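Local coordinates for cytochrome c-554 (Nitrosomonas europaea, PDB 1FT5), which carries electrons in ammonia oxidation through its covalently bound haems, accepting them directly from hydroxylamine oxidoreductase, at residues S105-A108 / F109-G113. Numbering follows the deposited sequence.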
# COMPACT_ATOMS: atom_id res chain seq x y z
N SER A 105 1.37 20.09 -9.81
CA SER A 105 1.65 19.60 -11.16
C SER A 105 0.35 19.38 -11.90
O SER A 105 0.32 19.61 -13.12
CB SER A 105 2.47 18.29 -11.13
OG SER A 105 3.80 18.50 -10.66
N GLY A 106 -0.70 18.96 -11.21
CA GLY A 106 -2.01 18.76 -11.82
C GLY A 106 -2.55 20.13 -12.29
O GLY A 106 -3.09 20.23 -13.38
N GLN A 107 -2.41 21.14 -11.45
CA GLN A 107 -2.84 22.50 -11.82
C GLN A 107 -2.00 23.02 -12.98
O GLN A 107 -2.57 23.64 -13.90
CB GLN A 107 -2.66 23.44 -10.62
CG GLN A 107 -3.70 23.19 -9.57
CD GLN A 107 -3.39 23.91 -8.26
OE1 GLN A 107 -4.27 24.08 -7.40
NE2 GLN A 107 -2.15 24.33 -8.08
N ALA A 108 -0.68 22.79 -12.98
CA ALA A 108 0.18 23.26 -14.10
C ALA A 108 -0.26 22.59 -15.41
O ALA A 108 -0.29 23.20 -16.49
CB ALA A 108 1.65 22.96 -13.85
N PHE A 109 -0.54 21.29 -15.34
CA PHE A 109 -1.00 20.60 -16.54
C PHE A 109 -2.39 21.13 -17.01
O PHE A 109 -2.58 21.39 -18.21
CB PHE A 109 -1.08 19.08 -16.24
CG PHE A 109 -1.46 18.25 -17.43
CD1 PHE A 109 -0.50 17.91 -18.37
CD2 PHE A 109 -2.79 17.87 -17.59
CE1 PHE A 109 -0.87 17.15 -19.50
CE2 PHE A 109 -3.18 17.11 -18.71
CZ PHE A 109 -2.20 16.77 -19.65
N GLU A 110 -3.35 21.29 -16.12
CA GLU A 110 -4.67 21.76 -16.50
C GLU A 110 -4.58 23.16 -17.10
O GLU A 110 -5.28 23.44 -18.07
CB GLU A 110 -5.66 21.77 -15.30
CG GLU A 110 -7.01 22.33 -15.60
CD GLU A 110 -8.12 21.87 -14.66
OE1 GLU A 110 -7.84 21.33 -13.56
OE2 GLU A 110 -9.31 22.06 -15.03
N LYS A 111 -3.68 24.00 -16.58
CA LYS A 111 -3.62 25.37 -17.09
C LYS A 111 -2.78 25.58 -18.30
O LYS A 111 -3.05 26.51 -19.08
CB LYS A 111 -3.10 26.34 -16.00
CG LYS A 111 -3.86 26.29 -14.73
CD LYS A 111 -5.34 26.65 -14.88
CE LYS A 111 -6.06 26.25 -13.57
NZ LYS A 111 -5.24 25.19 -12.79
N SER A 112 -1.75 24.76 -18.47
CA SER A 112 -0.83 24.94 -19.57
C SER A 112 -0.27 23.73 -20.23
O SER A 112 0.63 23.86 -21.07
CB SER A 112 0.35 25.79 -19.09
OG SER A 112 1.16 24.98 -18.22
N GLY A 113 -0.74 22.55 -19.84
CA GLY A 113 -0.26 21.33 -20.47
C GLY A 113 1.17 20.91 -20.10
O GLY A 113 1.72 20.00 -20.69
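Ala-108 O is gripped twice by Ser-112. The backbone N and the hydroxyl OG of Ser-112 each lie 2.9 Å from Ala-108 O, and they arrive from opposite faces of the carbonyl plane. The hydroxyl acts as donor here. OG stands between its own backbone N and carbonyl carbon (chi1 72°), which turns it back over the preceding turn. Gln-107 O also meets two groups of one residue. Lys-111 N donates the main bond, at 2.9 Å. The Lys-111 chain bends at chi2 (-60°) and again at chi4, and this folds NZ back to Gln-107 O for a weak bond of 3.3 Å. On the way Lys-111 CG passes 3.1 Å from Gln-107 O. NZ also comes to 3.8 Å from Gln-107 CB, and the two side chains run side by side in the same direction.

This is the C-terminal end of helix 99-112, which carries His-102, an axial ligand of a haem iron. Regular i to i+4 bonds continue upstream, from Phe-109 N to Ser-105 O and from Glu-110 N to Gly-106 O. Gly-113 leaves the helix with positive phi, and its N bonds to Phe-109 O at 2.7 Å. Gly-106 touches a haem. Ser-105 OG bonds to Thr-116 OG1, and the Phe-109 side chain rests on Lys-115, Glu-185 and Val-187.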